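Side-chain contact in phosphoribosylglycinamide synthetase (Anaerococcus prevotii, PDB 4DIM), which probably binds ATP and a divalent metal ion and acts as a ligase of the ATP-grasp superfamily: residues G214-M219 with L325-I330. Numbering follows the deposited sequence.
Sequences GDETYM and LARMII
Glu-216 and Arg-327 join in a two-pronged salt bridge across one face of the large antiparallel sheet of this ATP-grasp protein. Strands 206-219 and 323-329 run in nearly the same direction because strand 223-230 lies between them and is antiparallel to both. The backbones are one strand too far apart to pair, with the CA atoms of Glu-216 and Arg-327 8.2 Å apart, and long side chains must bridge the middle strand.

Arg-327 suits this span. From CB its chain places CG beside the backbone N and anti to the carbonyl carbon (chi1 -82°), then runs extended through CD to NE. CG and CD pass close to Glu-216 OE1, CG at 3.4 Å, before the guanidinium grips the carboxylate side-on. NE donates to Glu-216 OE1 at 2.8 Å. CZ follows, between the two donors and facing both carboxylate oxygens. NH2 donates to Glu-216 OE2 at 3.0 Å, and that bond is the straighter of the two. Both oxygens are met on their syn side and lie near the guanidinium plane, yet the two flat groups are twisted 35° from coplanarity. Two bonds to separate oxygens restrain rotation of either group. Glutamate supplies the matching reach, its chain extended beyond CG; its side chain also touches Tyr-229.

Leu-325, on the same strand face as Arg-327, adds apolar cover: its CD2 lies 4.0 Å above the centre of the guanidinium, over CZ, and its CD1 approaches the carboxylate. Farther along, the flat ring of Tyr-218 offers a broad apolar face that branched Ile-330 reaches with its CD1 methyl. Phe-367 meets the tyrosine ring at a steep angle and also touches Ile-330, whose CD1 sits displaced toward the rim, 4.0 Å from CD1 of Tyr-218.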
ATOM      1  N   GLY A 214      -8.501  -6.464   6.319  1.00 74.68           N
ATOM      2  CA  GLY A 214      -9.726  -6.133   5.619  1.00 76.76           C
ATOM      3  C   GLY A 214      -9.602  -4.796   4.949  1.00 82.28           C
ATOM      4  O   GLY A 214      -8.865  -3.935   5.427  1.00 81.80           O
ATOM      5  N   ASP A 215     -10.289  -4.642   3.816  1.00 80.13           N
ATOM      6  CA  ASP A 215     -10.235  -3.438   2.994  1.00 78.73           C
ATOM      7  C   ASP A 215     -11.636  -2.857   2.793  1.00 84.14           C
ATOM      8  O   ASP A 215     -12.414  -3.398   2.015  1.00 82.61           O
ATOM      9  CB  ASP A 215      -9.592  -3.785   1.625  1.00 79.02           C
ATOM     10  CG  ASP A 215      -8.097  -4.183   1.620  1.00 87.45           C
ATOM     11  OD1 ASP A 215      -7.428  -4.082   2.697  1.00 79.78           O
ATOM     12  OD2 ASP A 215      -7.582  -4.550   0.529  1.00103.74           O
ATOM     13  N   GLU A 216     -11.969  -1.763   3.520  1.00 84.22           N
ATOM     14  CA  GLU A 216     -13.257  -1.051   3.344  1.00 85.58           C
ATOM     15  C   GLU A 216     -13.112  -0.043   2.200  1.00 90.29           C
ATOM     16  O   GLU A 216     -12.061   0.581   2.033  1.00 87.39           O
ATOM     17  CB  GLU A 216     -13.720  -0.373   4.615  1.00 87.16           C
ATOM     18  CG  GLU A 216     -14.127  -1.360   5.682  1.00 91.42           C
ATOM     19  CD  GLU A 216     -14.409  -0.747   7.037  1.00106.88           C
ATOM     20  OE1 GLU A 216     -14.066   0.442   7.229  1.00102.69           O
ATOM     21  OE2 GLU A 216     -14.979  -1.448   7.908  1.00 97.72           O
ATOM     22  N   THR A 217     -14.127   0.065   1.372  1.00 92.09           N
ATOM     23  CA  THR A 217     -13.997   0.910   0.190  1.00 94.53           C
ATOM     24  C   THR A 217     -15.280   1.774  -0.049  1.00100.14           C
ATOM     25  O   THR A 217     -16.346   1.493   0.507  1.00 99.03           O
ATOM     26  CB  THR A 217     -13.629  -0.044  -0.984  1.00108.39           C
ATOM     27  OG1 THR A 217     -12.789   0.621  -1.924  1.00112.92           O
ATOM     28  CG2 THR A 217     -14.832  -0.666  -1.649  1.00105.54           C
ATOM     29  N   TYR A 218     -15.111   2.879  -0.804  1.00 98.86           N
ATOM     30  CA  TYR A 218     -16.201   3.783  -1.192  1.00102.42           C
ATOM     31  C   TYR A 218     -16.223   3.885  -2.701  1.00108.29           C
ATOM     32  O   TYR A 218     -15.214   4.264  -3.300  1.00106.24           O
ATOM     33  CB  TYR A 218     -16.059   5.183  -0.569  1.00104.98           C
ATOM     34  CG  TYR A 218     -17.262   6.071  -0.826  1.00109.28           C
ATOM     35  CD1 TYR A 218     -18.386   6.010  -0.011  1.00113.55           C
ATOM     36  CD2 TYR A 218     -17.306   6.919  -1.931  1.00110.85           C
ATOM     37  CE1 TYR A 218     -19.502   6.808  -0.252  1.00119.87           C
ATOM     38  CE2 TYR A 218     -18.424   7.715  -2.192  1.00115.30           C
ATOM     39  CZ  TYR A 218     -19.525   7.659  -1.350  1.00127.40           C
ATOM     40  OH  TYR A 218     -20.650   8.435  -1.576  1.00130.37           O
HETATM   41  N   MSE A 219     -17.374   3.552  -3.315  1.00124.42           N
HETATM   42  CA  MSE A 219     -17.555   3.591  -4.765  1.00127.06           C
HETATM   43  C   MSE A 219     -18.115   4.946  -5.214  1.00136.35           C
HETATM   44  O   MSE A 219     -19.191   5.363  -4.761  1.00137.89           O
HETATM   45  CB  MSE A 219     -18.506   2.459  -5.218  1.00131.23           C
HETATM   46  CG  MSE A 219     -18.720   2.375  -6.749  1.00140.01           C
HETATM   47 SE   MSE A 219     -17.078   2.294  -7.808  0.74143.86          SE
HETATM   48  CE  MSE A 219     -16.619   0.459  -7.494  1.00137.28           C
ATOM     49  N   LEU A 325      -9.162  -0.916  13.804  1.00 72.60           N
ATOM     50  CA  LEU A 325     -10.047  -0.379  12.757  1.00 72.11           C
ATOM     51  C   LEU A 325      -9.598   1.034  12.453  1.00 77.56           C
ATOM     52  O   LEU A 325      -9.483   1.847  13.364  1.00 79.52           O
ATOM     53  CB  LEU A 325     -11.536  -0.403  13.201  1.00 74.44           C
ATOM     54  CG  LEU A 325     -12.590   0.265  12.273  1.00 80.14           C
ATOM     55  CD1 LEU A 325     -12.621  -0.376  10.907  1.00 78.74           C
ATOM     56  CD2 LEU A 325     -13.950   0.212  12.857  1.00 85.33           C
ATOM     57  N   ALA A 326      -9.351   1.323  11.194  1.00 74.84           N
ATOM     58  CA  ALA A 326      -8.928   2.646  10.723  1.00 75.51           C
ATOM     59  C   ALA A 326      -9.846   3.063   9.643  1.00 81.82           C
ATOM     60  O   ALA A 326     -10.060   2.285   8.717  1.00 81.75           O
ATOM     61  CB  ALA A 326      -7.499   2.619  10.202  1.00 74.21           C
ATOM     62  N   ARG A 327     -10.438   4.240   9.770  1.00 81.12           N
ATOM     63  CA  ARG A 327     -11.337   4.751   8.759  1.00 83.29           C
ATOM     64  C   ARG A 327     -11.080   6.199   8.432  1.00 90.38           C
ATOM     65  O   ARG A 327     -10.925   7.026   9.338  1.00 89.12           O
ATOM     66  CB  ARG A 327     -12.771   4.611   9.271  1.00 88.00           C
ATOM     67  CG  ARG A 327     -13.312   3.235   9.052  1.00 93.10           C
ATOM     68  CD  ARG A 327     -14.788   3.242   9.287  1.00 94.44           C
ATOM     69  NE  ARG A 327     -15.287   1.874   9.268  1.00 81.49           N
ATOM     70  CZ  ARG A 327     -16.368   1.437   9.888  1.00 95.90           C
ATOM     71  NH1 ARG A 327     -17.121   2.272  10.602  1.00 95.71           N
ATOM     72  NH2 ARG A 327     -16.705   0.158   9.813  1.00 95.10           N
HETATM   73  N   MSE A 328     -11.159   6.524   7.129  1.00 82.76           N
HETATM   74  CA  MSE A 328     -11.102   7.907   6.676  1.00 84.40           C
HETATM   75  C   MSE A 328     -12.448   8.560   6.965  1.00 88.20           C
HETATM   76  O   MSE A 328     -13.486   7.923   6.769  1.00 86.78           O
HETATM   77  CB  MSE A 328     -10.792   8.016   5.177  1.00 88.79           C
HETATM   78  CG  MSE A 328      -9.498   7.296   4.726  1.00 99.31           C
HETATM   79 SE   MSE A 328      -7.782   7.640   5.765  0.73109.94          SE
HETATM   80  CE  MSE A 328      -7.593   5.913   6.749  1.00103.20           C
ATOM     81  N   ILE A 329     -12.427   9.818   7.453  1.00 86.96           N
ATOM     82  CA  ILE A 329     -13.615  10.660   7.629  1.00 87.13           C
ATOM     83  C   ILE A 329     -13.887  11.297   6.271  1.00 96.21           C
ATOM     84  O   ILE A 329     -12.998  11.929   5.717  1.00 96.33           O
ATOM     85  CB  ILE A 329     -13.470  11.743   8.733  1.00 89.26           C
ATOM     86  CG1 ILE A 329     -13.120  11.113  10.105  1.00 87.94           C
ATOM     87  CG2 ILE A 329     -14.780  12.555   8.834  1.00 90.19           C
ATOM     88  CD1 ILE A 329     -12.750  12.138  11.135  1.00 93.64           C
ATOM     89  N   ILE A 330     -15.089  11.126   5.728  1.00 97.77           N
ATOM     90  CA  ILE A 330     -15.428  11.673   4.411  1.00101.36           C
ATOM     91  C   ILE A 330     -16.776  12.375   4.442  1.00108.32           C
ATOM     92  O   ILE A 330     -17.567  12.160   5.368  1.00106.39           O
ATOM     93  CB  ILE A 330     -15.413  10.540   3.341  1.00105.35           C
ATOM     94  CG1 ILE A 330     -16.439   9.429   3.657  1.00104.79           C
ATOM     95  CG2 ILE A 330     -14.002   9.939   3.196  1.00104.31           C
ATOM     96  CD1 ILE A 330     -16.848   8.678   2.514  1.00119.19           C
TER